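Local coordinates for protein multicopper oxidase type 1 (Nitrosomonas europaea, PDB 3G5W) that probably acts as a copper-dependent oxidase of the two-domain, laccase-like multicopper family, carrying a mononuclear copper within each chain and copper clusters between subunits, at residues A94-A97 against G98-Y102; H103-V106 against N107-E110; S148-A151 against N152-G155; I211-D215 against G216-D220; V292-F295 against Y296-E299. All blocks are in the same frame, centred on the assembly; numbering follows the deposited sequence.

In the fold
Along the chain the five contacts follow one another from contact 1 to contact 5. Contacts 1 and 2 adjoin in the first cupredoxin domain, their centres about 19 Å apart: strand 98-103 runs from one to the other and then gives way to helix 108-114. Contact 3 is a surface turn after strand 137-146, tied to contact 2 through Glu110 and Gly155. Contact 4, the hairpin of strands 209-214 and 217-225, packs on contact 1 with its centre about 12 Å away, while contact 5 lies in the long loop before strand 306-308. Contacts 2 and 4 both meet the second subunit; at contact 2 the cluster copper is bound between the chains.

Contact 1 of 5, residues A94-A97 against G98-Y102; sequences AEPA and GTMWY
The five-membered ring of Pro96 is met at its CG corner by the methyl end of Met100, with Pro96 CG and Met100 CE 3.7 Å apart; Phe217 presses on the same corner, its CZ 3.8 Å from Pro96 CG. The two side chains cross at about a right angle, and the contact is made by the terminal CE. The same methyl also packs against two backbone carbonyl oxygens, which lie on one side of it: Met100 CE lies 3.4 Å from Pro96 O and 3.2 Å from Ala97 O. A bend at chi2 (-55°) curls the thioether back toward the turn. Pro96 follows a cis peptide bond, in the loop between strands 87-93 and 98-103 of the first cupredoxin domain. Gly98 starts the second of these strands with backbone angles that exclude a side chain, since a CB would collide with Ala97 O. From there Gly98 and Met100 pair through their backbones with Val123 and Leu121 of strand 118-124, and the strand passes Trp101, which touches the copper-oxygen cluster. Pro96 O is buried here and has no hydrogen-bonding partner in the model. The methyl group beside it, bonded to sulfur and so probably slightly polarised, may offset part of that cost; the local contact thus rests on dispersion and close methyl-to-carbonyl packing, without a conventional hydrogen bond between its side chains.

Contact 2 of 5, residues H103-V106 against N107-E110; sequences HCHV and NVNE. With CU (copper (II) ion), chain G; C2O (Cu-O-Cu linkage), chain K.
Cys104 O is held from one side chain and packed by another: His103 ND1 donates to it over 2.8 Å, and Val108 CG1 rests 3.6 Å from the same oxygen. The N-H...O angle of 172° makes the bond nearly straight. It lies in the imidazole plane of His103 but reaches the oxygen from above the carbonyl plane. With ND1 so engaged, His103 NE2 points to CU3 of the cluster at 2.1 Å, while His105 NE2 meets CU2, also at 2.1 Å. Cys104 SG, turned anti to its own N (chi1 -170°), binds the separate copper ion at 2.1 Å and accepts the N-H of Val106 at 3.4 Å. His56, His111 and Met117 complete the site of that ion; His205 and His251 of the second subunit share CU2 with His105, and His61 and, from the second subunit, His253 share CU3 with His103. Val108 runs alongside His105 and packs its CG1 on His105 CA. Asn107, in a left-handed backbone conformation just before helix 108-114, sets its amide beside Val106, with CG 3.8 Å from Val106 CG1; its side chain does not cap the helix, but its O accepts Glu110 N. Replacing Asn107 by alanine would remove that amide and is likely to open a gap against Val106 CG1 and Pro264 of the second subunit. As in other multicopper oxidases, this His-Cys-His stretch joins the mononuclear copper to the cluster, and the Cys104 O to His103 ND1 bond adds a hydrogen-bonded route to the covalent one, consistent with electron transfer between them.

Contact 3 of 5, residues S148-A151 against N152-G155; sequences SSWA and NKPG
Backbone hydrogen bonds shape the turn from Trp150 to Lys153: Lys153 N donates to Trp150 O over 3.0 Å at 160°, closing a type I beta turn. The donor sits well above the carbonyl plane, 61° out of it. Just before, Ala151 N donates to Ser148 O at the end of the short 3-10 segment 148-150, so two overlapping turns wind the loop. Water forms a further link, donating a hydrogen bond to Ser149 O at 3.1 Å and accepting one from Asn152 N at 2.9 Å. Apolar contact comes from the lysine stem. Lys153 CB lies at the edge of the Trp150 indole, in its plane, and Lys153 CD approaches the six-membered ring obliquely, 3.8 Å from Trp150 CE3. Extended chi2 and chi3 carry the stem out of the indole plane past CE3, and chi4 then bends (-66°) and the ammonium leads away. Ser149 OG lies over one indole face, 3.5 Å above its plane and toward the rim. Polar ends are held by more distant parts of the chain: Trp150 NE1 donates to Asp162, and Asn152 OD1 accepts from Arg13. Arg115 grips both Trp150 O and Ala151 O, and Glu110, its salt-bridge partner, accepts Gly155 N. This joins the turn of the second domain to the copper-binding end of the first. Lysine thus contributes methylenes, not a cation-pi contact, while Trp150 O, shared by Lys153 N and Arg115, is a doubly held point that is likely to restrain the turn despite its place at the surface.

Contact 4 of 5, residues I211-D215 against G216-D220; sequences IAFKD and GFPLD
Phe213 and Pro218 come off the same face of the hairpin and cross obliquely, Phe213 CE1 lying 3.6 Å from Pro218 CB. The Phe213 phenyl, its CG anti to the carbonyl carbon (chi1 -63°), leans along the next strand until Phe213 CD1 is 3.4 Å from Pro218 N; Arg189 makes a cation-pi contact with this ring. An alanine in place of Phe213 would strip the ring from Pro218 and is likely to leave that proline poorly packed and Arg189 without its aromatic partner. On the other face, Leu219 spreads its two methyls: CD1 reaches Ile211 O at 3.3 Å and skirts Ile211 CG2, while CD2 turns to Lys214 CB. Strands 209-214 and 217-225 form a tight antiparallel hairpin closed by a type I' turn, with Asp215 and Gly216 at positive phi. Lys214 and Phe217 are its hydrogen-bonded pair, Lys214 N to Phe217 O at 2.9 Å and Phe217 N to Lys214 O at 2.8 Å; Leu219 N donates to Ala212 O. On the other side of strand 209-214, Ala212 and Phe213 face Asp237 as a classic bulge. Phe217 swings its ring past the turn, CD2 3.5 Å from Asp215 O. Lys214 stretches out and bends at chi4, Lys214 NZ forming a salt bridge with Asp215 OD1 at 3.0 Å, from above the carboxylate plane. Glu234 also bridges Lys214 NZ, and backbone N-H groups of Asp226 and Thr227 of the second subunit donate to Asp215 OD1.

Contact 5 of 5, residues V292-F295 against Y296-E299; sequences VPDF and YYEE
Glu298 turns its carboxylate back under the preceding turn and uses both oxygens on backbone N-H groups. Asp294 N donates to Glu298 OE1 over 2.8 Å from above the carboxylate plane, whereas Tyr296 N meets Glu298 OE2 at 3.0 Å, nearly in line with its C-O bond. The bend at chi2 (-84°) folds the acid into this place. One water fills three needs: it donates to Val292 O at 2.7 Å and to Glu298 OE1, and accepts Phe295 N at 3.1 Å. Asp294 O takes Tyr297 N, closing a type I turn that overlaps the type II turn from Val292 to Phe295. The bond from Glu299 N to Asp294 OD1 is weak, but OD1 has a further partner just beyond the turn, and OD2 is met by Ser300 OG. Beside this polar knot, Phe295 and Tyr296 make a T-shaped pair, the phenylalanine edge over the tyrosine face, with planes at 83°. Tyr296 OH is satisfied by Gln178 O and Tyr297 OH by Ala33 O. The double turn, in the long loop between strands 269-274 and 306-308, lies against strand 137-146: Tyr296 and Ile140 hydrogen-bond through their backbones, Tyr296 packs on Leu141, and Glu298 touches Tyr139.

Contact 1 of 5, residues A94-A97 against G98-Y102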
loop_
_atom_site.group_PDB
_atom_site.type_symbol
_atom_site.label_atom_id
_atom_site.label_comp_id
_atom_site.label_asym_id
_atom_site.label_seq_id
_atom_site.Cartn_x
_atom_site.Cartn_y
_atom_site.Cartn_z
ATOM N N ALA A 94 20.514 16.985 15.273
ATOM C CA ALA A 94 19.171 16.927 14.700
ATOM C C ALA A 94 19.237 17.251 13.215
ATOM O O ALA A 94 19.324 18.415 12.821
ATOM C CB ALA A 94 18.228 17.874 15.426
ATOM N N GLU A 95 19.236 16.200 12.400
ATOM C CA GLU A 95 19.319 16.329 10.947
ATOM C C GLU A 95 18.929 15.019 10.259
ATOM O O GLU A 95 19.247 13.936 10.758
ATOM C CB GLU A 95 20.719 16.788 10.503
ATOM C CG GLU A 95 21.864 15.929 11.029
ATOM C CD GLU A 95 23.226 16.338 10.491
ATOM O OE1 GLU A 95 23.347 17.433 9.894
ATOM O OE2 GLU A 95 24.188 15.563 10.672
ATOM N N PRO A 96 18.233 15.111 9.108
ATOM C CA PRO A 96 17.776 16.344 8.455
ATOM C C PRO A 96 16.541 16.941 9.125
ATOM O O PRO A 96 16.075 16.419 10.138
ATOM C CB PRO A 96 17.441 15.876 7.038
ATOM C CG PRO A 96 17.000 14.473 7.213
ATOM C CD PRO A 96 17.859 13.912 8.331
ATOM N N ALA A 97 16.029 18.039 8.572
ATOM C CA ALA A 97 14.800 18.652 9.066
ATOM C C ALA A 97 13.579 17.839 8.629
ATOM O O ALA A 97 13.650 17.066 7.666
ATOM C CB ALA A 97 14.690 20.082 8.560
ATOM N N GLY A 98 12.467 18.008 9.336
ATOM C CA GLY A 98 11.208 17.398 8.922
ATOM C C GLY A 98 10.461 16.664 10.013
ATOM O O GLY A 98 10.842 16.720 11.182
ATOM N N THR A 99 9.373 16.005 9.615
ATOM C CA THR A 99 8.557 15.191 10.502
ATOM C C THR A 99 9.250 13.852 10.684
ATOM O O THR A 99 9.241 12.989 9.786
ATOM C CB THR A 99 7.151 14.945 9.928
ATOM O OG1 THR A 99 6.498 16.201 9.695
ATOM C CG2 THR A 99 6.314 14.104 10.898
ATOM N N MET A 100 9.873 13.695 11.841
ATOM C CA MET A 100 10.512 12.433 12.186
ATOM C C MET A 100 9.790 11.846 13.399
ATOM O O MET A 100 8.831 12.430 13.909
ATOM C CB MET A 100 12.008 12.633 12.452
ATOM C CG MET A 100 12.732 13.551 11.447
ATOM S SD MET A 100 12.569 13.064 9.711
ATOM C CE MET A 100 13.740 14.184 8.946
ATOM N N TRP A 101 10.236 10.684 13.856
ATOM C CA TRP A 101 9.654 10.090 15.047
ATOM C C TRP A 101 10.642 9.178 15.740
ATOM O O TRP A 101 11.731 8.914 15.218
ATOM C CB TRP A 101 8.320 9.382 14.735
ATOM C CG TRP A 101 8.391 8.180 13.827
ATOM C CD1 TRP A 101 8.953 8.117 12.587
ATOM C CD2 TRP A 101 7.826 6.882 14.075
ATOM N NE1 TRP A 101 8.787 6.861 12.054
ATOM C CE2 TRP A 101 8.102 6.082 12.945
ATOM C CE3 TRP A 101 7.112 6.321 15.141
ATOM C CZ2 TRP A 101 7.700 4.742 12.851
ATOM C CZ3 TRP A 101 6.707 4.987 15.051
ATOM C CH2 TRP A 101 7.003 4.214 13.908
ATOM N N TYR A 102 10.277 8.739 16.937
ATOM C CA TYR A 102 11.121 7.840 17.685
ATOM C C TYR A 102 10.303 6.723 18.280
ATOM O O TYR A 102 9.128 6.891 18.600
ATOM C CB TYR A 102 11.950 8.574 18.740
ATOM C CG TYR A 102 11.196 9.271 19.855
ATOM C CD1 TYR A 102 10.697 10.560 19.687
ATOM C CD2 TYR A 102 11.051 8.664 21.109
ATOM C CE1 TYR A 102 10.035 11.215 20.717
ATOM C CE2 TYR A 102 10.387 9.307 22.149
ATOM C CZ TYR A 102 9.886 10.587 21.948
ATOM O OH TYR A 102 9.249 11.241 22.986
#

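Contact 2 of 5, residues H103-V106 against N107-E110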
loop_
_atom_site.group_PDB
_atom_site.type_symbol
_atom_site.label_atom_id
_atom_site.label_comp_id
_atom_site.label_asym_id
_atom_site.label_seq_id
_atom_site.Cartn_x
_atom_site.Cartn_y
_atom_site.Cartn_z
ATOM N N HIS A 103 10.934 5.567 18.388
ATOM C CA HIS A 103 10.268 4.386 18.893
ATOM C C HIS A 103 11.280 3.372 19.389
ATOM O O HIS A 103 12.468 3.437 19.052
ATOM C CB HIS A 103 9.345 3.766 17.820
ATOM C CG HIS A 103 10.039 3.382 16.546
ATOM N ND1 HIS A 103 10.709 2.187 16.391
ATOM C CD2 HIS A 103 10.111 4.008 15.346
ATOM C CE1 HIS A 103 11.187 2.105 15.161
ATOM N NE2 HIS A 103 10.840 3.198 14.508
ATOM N N CYS A 104 10.801 2.435 20.192
ATOM C CA CYS A 104 11.630 1.328 20.630
ATOM C C CYS A 104 11.960 0.455 19.425
ATOM O O CYS A 104 11.173 0.391 18.484
ATOM C CB CYS A 104 10.880 0.501 21.661
ATOM S SG CYS A 104 11.927 -0.718 22.457
ATOM N N HIS A 105 13.113 -0.209 19.452
ATOM C CA HIS A 105 13.482 -1.136 18.380
ATOM C C HIS A 105 13.694 -2.566 18.893
ATOM O O HIS A 105 14.297 -3.393 18.203
ATOM C CB HIS A 105 14.722 -0.645 17.632
ATOM C CG HIS A 105 14.659 -0.849 16.145
ATOM N ND1 HIS A 105 14.552 -2.095 15.563
ATOM C CD2 HIS A 105 14.681 0.041 15.121
ATOM C CE1 HIS A 105 14.517 -1.966 14.247
ATOM N NE2 HIS A 105 14.589 -0.679 13.954
ATOM N N VAL A 106 13.195 -2.847 20.098
ATOM C CA VAL A 106 13.186 -4.203 20.663
ATOM C C VAL A 106 11.836 -4.846 20.342
ATOM O O VAL A 106 10.794 -4.212 20.504
ATOM C CB VAL A 106 13.401 -4.191 22.215
ATOM C CG1 VAL A 106 13.259 -5.592 22.809
ATOM C CG2 VAL A 106 14.772 -3.610 22.581
ATOM N N ASN A 107 11.850 -6.094 19.873
ATOM C CA ASN A 107 10.605 -6.850 19.671
ATOM C C ASN A 107 9.462 -5.989 19.136
ATOM O O ASN A 107 8.367 -5.950 19.711
ATOM C CB ASN A 107 10.180 -7.538 20.976
ATOM C CG ASN A 107 11.210 -8.518 21.473
ATOM O OD1 ASN A 107 12.126 -8.895 20.743
ATOM N ND2 ASN A 107 11.076 -8.931 22.727
ATOM N N VAL A 108 9.724 -5.301 18.025
ATOM C CA VAL A 108 8.823 -4.246 17.548
ATOM C C VAL A 108 7.405 -4.735 17.234
ATOM O O VAL A 108 6.435 -3.993 17.433
ATOM C CB VAL A 108 9.416 -3.472 16.351
ATOM C CG1 VAL A 108 10.689 -2.763 16.781
ATOM C CG2 VAL A 108 9.702 -4.409 15.185
ATOM N N ASN A 109 7.294 -5.976 16.756
ATOM C CA ASN A 109 5.994 -6.612 16.529
ATOM C C ASN A 109 5.047 -6.529 17.732
ATOM O O ASN A 109 3.824 -6.556 17.564
ATOM C CB ASN A 109 6.171 -8.068 16.085
ATOM C CG ASN A 109 6.989 -8.883 17.064
ATOM O OD1 ASN A 109 8.148 -8.567 17.334
ATOM N ND2 ASN A 109 6.393 -9.955 17.593
ATOM N N GLU A 110 5.618 -6.435 18.935
ATOM C CA GLU A 110 4.845 -6.151 20.149
ATOM C C GLU A 110 5.021 -4.711 20.656
ATOM O O GLU A 110 4.036 -4.000 20.861
ATOM C CB GLU A 110 5.184 -7.133 21.284
ATOM C CG GLU A 110 4.271 -6.955 22.515
ATOM C CD GLU A 110 4.892 -7.436 23.827
ATOM O OE1 GLU A 110 5.841 -8.247 23.787
ATOM O OE2 GLU A 110 4.428 -6.990 24.905
HETATM CU CU CU G . 10.684 -1.780 23.846
HETATM CU CU2 C2O K . 14.747 0.082 11.983
HETATM CU CU3 C2O K . 11.010 3.414 12.472
HETATM O O1 C2O K . 13.163 1.220 12.304
#

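Contact 3 of 5, residues S148-A151 against N152-G155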
loop_
_atom_site.group_PDB
_atom_site.type_symbol
_atom_site.label_atom_id
_atom_site.label_comp_id
_atom_site.label_asym_id
_atom_site.label_seq_id
_atom_site.Cartn_x
_atom_site.Cartn_y
_atom_site.Cartn_z
ATOM N N SER A 148 -6.481 -6.328 20.631
ATOM C CA SER A 148 -7.004 -6.271 22.004
ATOM C C SER A 148 -6.824 -7.555 22.830
ATOM O O SER A 148 -6.831 -7.502 24.068
ATOM C CB SER A 148 -8.472 -5.827 22.028
ATOM O OG SER A 148 -9.327 -6.862 21.581
ATOM N N SER A 149 -6.645 -8.691 22.157
ATOM C CA SER A 149 -6.412 -9.963 22.858
ATOM C C SER A 149 -5.130 -9.936 23.695
ATOM O O SER A 149 -4.985 -10.722 24.630
ATOM C CB SER A 149 -6.387 -11.138 21.881
ATOM O OG SER A 149 -5.201 -11.126 21.106
ATOM N N TRP A 150 -4.214 -9.020 23.375
ATOM C CA TRP A 150 -2.965 -8.883 24.132
ATOM C C TRP A 150 -2.933 -7.654 25.043
ATOM O O TRP A 150 -1.896 -7.354 25.643
ATOM C CB TRP A 150 -1.747 -8.867 23.196
ATOM C CG TRP A 150 -1.659 -10.068 22.289
ATOM C CD1 TRP A 150 -1.821 -10.081 20.931
ATOM C CD2 TRP A 150 -1.390 -11.425 22.675
ATOM N NE1 TRP A 150 -1.670 -11.358 20.447
ATOM C CE2 TRP A 150 -1.410 -12.204 21.495
ATOM C CE3 TRP A 150 -1.138 -12.059 23.902
ATOM C CZ2 TRP A 150 -1.185 -13.587 21.502
ATOM C CZ3 TRP A 150 -0.911 -13.441 23.913
ATOM C CH2 TRP A 150 -0.935 -14.187 22.715
ATOM N N ALA A 151 -4.068 -6.965 25.160
ATOM C CA ALA A 151 -4.151 -5.696 25.886
ATOM C C ALA A 151 -3.466 -5.766 27.243
ATOM O O ALA A 151 -2.653 -4.909 27.582
ATOM C CB ALA A 151 -5.604 -5.255 26.042
ATOM N N ASN A 152 -3.782 -6.805 28.006
ATOM C CA ASN A 152 -3.247 -6.921 29.348
ATOM C C ASN A 152 -2.271 -8.078 29.520
ATOM O O ASN A 152 -2.181 -8.691 30.586
ATOM C CB ASN A 152 -4.392 -6.938 30.358
ATOM C CG ASN A 152 -5.043 -5.570 30.497
ATOM O OD1 ASN A 152 -4.375 -4.580 30.820
ATOM N ND2 ASN A 152 -6.341 -5.501 30.237
ATOM N N LYS A 153 -1.516 -8.344 28.460
ATOM C CA LYS A 153 -0.513 -9.401 28.465
ATOM C C LYS A 153 0.862 -8.888 28.008
ATOM O O LYS A 153 1.346 -9.283 26.943
ATOM C CB LYS A 153 -0.989 -10.587 27.615
ATOM C CG LYS A 153 -2.142 -11.374 28.251
ATOM C CD LYS A 153 -2.609 -12.518 27.366
ATOM C CE LYS A 153 -3.722 -13.316 28.041
ATOM N NZ LYS A 153 -3.245 -14.031 29.270
ATOM N N PRO A 154 1.503 -8.021 28.823
ATOM C CA PRO A 154 2.806 -7.445 28.470
ATOM C C PRO A 154 3.860 -8.531 28.274
ATOM O O PRO A 154 3.889 -9.504 29.027
ATOM C CB PRO A 154 3.154 -6.581 29.692
ATOM C CG PRO A 154 2.336 -7.136 30.798
ATOM C CD PRO A 154 1.054 -7.544 30.143
ATOM N N GLY A 155 4.699 -8.374 27.255
ATOM C CA GLY A 155 5.693 -9.389 26.917
ATOM C C GLY A 155 5.171 -10.422 25.932
ATOM O O GLY A 155 5.909 -11.315 25.513
HETATM O O HOH W 1 -5.248 -9.173 27.291
#

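Contact 4 of 5, residues I211-D215 against G216-D220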
loop_
_atom_site.group_PDB
_atom_site.type_symbol
_atom_site.label_atom_id
_atom_site.label_comp_id
_atom_site.label_asym_id
_atom_site.label_seq_id
_atom_site.Cartn_x
_atom_site.Cartn_y
_atom_site.Cartn_z
ATOM N N ILE A 211 -0.046 16.927 -0.824
ATOM C CA ILE A 211 0.966 16.042 -0.240
ATOM C C ILE A 211 2.318 16.681 -0.533
ATOM O O ILE A 211 2.817 16.600 -1.657
ATOM C CB ILE A 211 0.865 14.605 -0.816
ATOM C CG1 ILE A 211 -0.563 14.068 -0.632
ATOM C CG2 ILE A 211 1.894 13.684 -0.150
ATOM C CD1 ILE A 211 -0.928 12.880 -1.492
ATOM N N ALA A 212 2.892 17.335 0.475
ATOM C CA ALA A 212 4.036 18.230 0.263
ATOM C C ALA A 212 5.401 17.700 0.721
ATOM O O ALA A 212 6.443 18.159 0.229
ATOM C CB ALA A 212 3.758 19.591 0.895
ATOM N N PHE A 213 5.394 16.774 1.679
ATOM C CA PHE A 213 6.630 16.174 2.195
ATOM C C PHE A 213 6.453 14.671 2.385
ATOM O O PHE A 213 5.379 14.218 2.790
ATOM C CB PHE A 213 7.036 16.797 3.546
ATOM C CG PHE A 213 7.369 18.269 3.483
ATOM C CD1 PHE A 213 8.689 18.696 3.502
ATOM C CD2 PHE A 213 6.354 19.231 3.444
ATOM C CE1 PHE A 213 9.006 20.051 3.454
ATOM C CE2 PHE A 213 6.660 20.588 3.397
ATOM C CZ PHE A 213 7.987 20.997 3.399
ATOM N N LYS A 214 7.506 13.913 2.078
ATOM C CA LYS A 214 7.573 12.486 2.402
ATOM C C LYS A 214 8.824 12.241 3.215
ATOM O O LYS A 214 9.903 12.699 2.840
ATOM C CB LYS A 214 7.593 11.594 1.149
ATOM C CG LYS A 214 7.891 10.109 1.475
ATOM C CD LYS A 214 7.967 9.209 0.249
ATOM C CE LYS A 214 8.619 7.848 0.599
ATOM N NZ LYS A 214 8.126 7.253 1.893
ATOM N N ASP A 215 8.671 11.522 4.329
ATOM C CA ASP A 215 9.779 11.180 5.235
ATOM C C ASP A 215 10.643 12.395 5.584
ATOM O O ASP A 215 11.862 12.289 5.701
ATOM C CB ASP A 215 10.652 10.062 4.639
ATOM C CG ASP A 215 9.868 8.789 4.324
ATOM O OD1 ASP A 215 10.449 7.897 3.669
ATOM O OD2 ASP A 215 8.682 8.674 4.715
ATOM N N GLY A 216 10.002 13.550 5.727
ATOM C CA GLY A 216 10.702 14.771 6.096
ATOM C C GLY A 216 11.134 15.617 4.912
ATOM O O GLY A 216 11.279 16.829 5.053
ATOM N N PHE A 217 11.328 14.989 3.746
ATOM C CA PHE A 217 11.863 15.677 2.561
ATOM C C PHE A 217 10.770 16.274 1.685
ATOM O O PHE A 217 9.776 15.604 1.412
ATOM C CB PHE A 217 12.700 14.724 1.704
ATOM C CG PHE A 217 13.990 14.301 2.348
ATOM C CD1 PHE A 217 15.145 15.053 2.171
ATOM C CD2 PHE A 217 14.045 13.154 3.131
ATOM C CE1 PHE A 217 16.344 14.664 2.773
ATOM C CE2 PHE A 217 15.236 12.756 3.732
ATOM C CZ PHE A 217 16.385 13.513 3.551
ATOM N N PRO A 218 10.967 17.525 1.219
ATOM C CA PRO A 218 9.981 18.142 0.335
ATOM C C PRO A 218 9.930 17.450 -1.019
ATOM O O PRO A 218 10.968 17.171 -1.612
ATOM C CB PRO A 218 10.485 19.587 0.181
ATOM C CG PRO A 218 11.928 19.539 0.518
ATOM C CD PRO A 218 12.100 18.428 1.511
ATOM N N LEU A 219 8.723 17.159 -1.489
ATOM C CA LEU A 219 8.546 16.645 -2.833
ATOM C C LEU A 219 8.826 17.801 -3.792
ATOM O O LEU A 219 8.566 18.956 -3.455
ATOM C CB LEU A 219 7.126 16.099 -3.015
ATOM C CG LEU A 219 6.747 14.892 -2.146
ATOM C CD1 LEU A 219 5.271 14.551 -2.298
ATOM C CD2 LEU A 219 7.619 13.663 -2.473
ATOM N N ASP A 220 9.370 17.500 -4.969
ATOM C CA ASP A 220 9.669 18.554 -5.956
ATOM C C ASP A 220 8.499 19.518 -6.189
ATOM O O ASP A 220 8.692 20.738 -6.227
ATOM C CB ASP A 220 10.158 17.957 -7.274
ATOM C CG ASP A 220 11.651 18.138 -7.471
ATOM O OD1 ASP A 220 12.429 17.906 -6.510
ATOM O OD2 ASP A 220 12.047 18.518 -8.593
HETATM O O HOH W 2 6.828 20.289 -1.590
#

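Contact 5 of 5, residues V292-F295 against Y296-E299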
loop_
_atom_site.group_PDB
_atom_site.type_symbol
_atom_site.label_atom_id
_atom_site.label_comp_id
_atom_site.label_asym_id
_atom_site.label_seq_id
_atom_site.Cartn_x
_atom_site.Cartn_y
_atom_site.Cartn_z
ATOM N N VAL A 292 -10.653 19.121 23.949
ATOM C CA VAL A 292 -9.353 19.005 24.605
ATOM C C VAL A 292 -8.259 19.615 23.714
ATOM O O VAL A 292 -7.933 19.049 22.661
ATOM C CB VAL A 292 -9.015 17.536 24.975
ATOM C CG1 VAL A 292 -7.643 17.447 25.635
ATOM C CG2 VAL A 292 -10.091 16.940 25.891
ATOM N N PRO A 293 -7.711 20.787 24.110
ATOM C CA PRO A 293 -6.594 21.365 23.352
ATOM C C PRO A 293 -5.323 20.522 23.462
ATOM O O PRO A 293 -5.148 19.788 24.441
ATOM C CB PRO A 293 -6.376 22.731 24.022
ATOM C CG PRO A 293 -7.654 23.012 24.754
ATOM C CD PRO A 293 -8.108 21.664 25.229
ATOM N N ASP A 294 -4.471 20.621 22.438
ATOM C CA ASP A 294 -3.169 19.942 22.367
ATOM C C ASP A 294 -3.211 18.419 22.123
ATOM O O ASP A 294 -2.202 17.735 22.325
ATOM C CB ASP A 294 -2.315 20.263 23.606
ATOM C CG ASP A 294 -0.836 20.431 23.276
ATOM O OD1 ASP A 294 -0.502 20.695 22.103
ATOM O OD2 ASP A 294 -0.008 20.319 24.202
ATOM N N PHE A 295 -4.357 17.896 21.677
ATOM C CA PHE A 295 -4.482 16.471 21.358
ATOM C C PHE A 295 -3.667 16.065 20.113
ATOM O O PHE A 295 -3.365 14.879 19.910
ATOM C CB PHE A 295 -5.955 16.065 21.199
ATOM C CG PHE A 295 -6.138 14.617 20.822
ATOM C CD1 PHE A 295 -6.411 14.256 19.497
ATOM C CD2 PHE A 295 -5.995 13.614 21.776
ATOM C CE1 PHE A 295 -6.555 12.922 19.133
ATOM C CE2 PHE A 295 -6.136 12.274 21.424
ATOM C CZ PHE A 295 -6.413 11.925 20.094
ATOM N N TYR A 296 -3.320 17.051 19.286
ATOM C CA TYR A 296 -2.431 16.821 18.138
ATOM C C TYR A 296 -1.115 17.568 18.339
ATOM O O TYR A 296 -0.376 17.815 17.385
ATOM C CB TYR A 296 -3.116 17.231 16.816
ATOM C CG TYR A 296 -4.444 16.543 16.609
ATOM C CD1 TYR A 296 -4.500 15.226 16.152
ATOM C CD2 TYR A 296 -5.644 17.196 16.887
ATOM C CE1 TYR A 296 -5.712 14.573 15.979
ATOM C CE2 TYR A 296 -6.865 16.550 16.720
ATOM C CZ TYR A 296 -6.886 15.238 16.263
ATOM O OH TYR A 296 -8.073 14.582 16.092
ATOM N N TYR A 297 -0.820 17.905 19.597
ATOM C CA TYR A 297 0.351 18.705 19.955
ATOM C C TYR A 297 0.332 20.075 19.275
ATOM O O TYR A 297 1.372 20.715 19.144
ATOM C CB TYR A 297 1.664 17.978 19.612
ATOM C CG TYR A 297 2.158 17.001 20.656
ATOM C CD1 TYR A 297 2.321 17.391 21.991
ATOM C CD2 TYR A 297 2.491 15.702 20.307
ATOM C CE1 TYR A 297 2.795 16.492 22.953
ATOM C CE2 TYR A 297 2.966 14.789 21.259
ATOM C CZ TYR A 297 3.114 15.196 22.578
ATOM O OH TYR A 297 3.575 14.305 23.524
ATOM N N GLU A 298 -0.852 20.527 18.860
ATOM C CA GLU A 298 -0.966 21.778 18.111
ATOM C C GLU A 298 -0.662 23.011 18.972
ATOM O O GLU A 298 -0.230 24.040 18.448
ATOM C CB GLU A 298 -2.337 21.891 17.417
ATOM C CG GLU A 298 -3.493 22.333 18.306
ATOM C CD GLU A 298 -4.140 21.199 19.107
ATOM O OE1 GLU A 298 -5.112 21.495 19.833
ATOM O OE2 GLU A 298 -3.695 20.030 19.019
ATOM N N GLU A 299 -0.890 22.910 20.284
ATOM C CA GLU A 299 -0.526 24.002 21.199
ATOM C C GLU A 299 0.945 23.925 21.619
ATOM O O GLU A 299 1.627 24.950 21.679
ATOM C CB GLU A 299 -1.441 24.045 22.426
ATOM C CG GLU A 299 -2.940 24.248 22.112
ATOM C CD GLU A 299 -3.217 25.528 21.322
ATOM O OE1 GLU A 299 -3.963 25.460 20.316
ATOM O OE2 GLU A 299 -2.689 26.596 21.696
HETATM O O HOH W 3 -6.747 19.245 20.262
#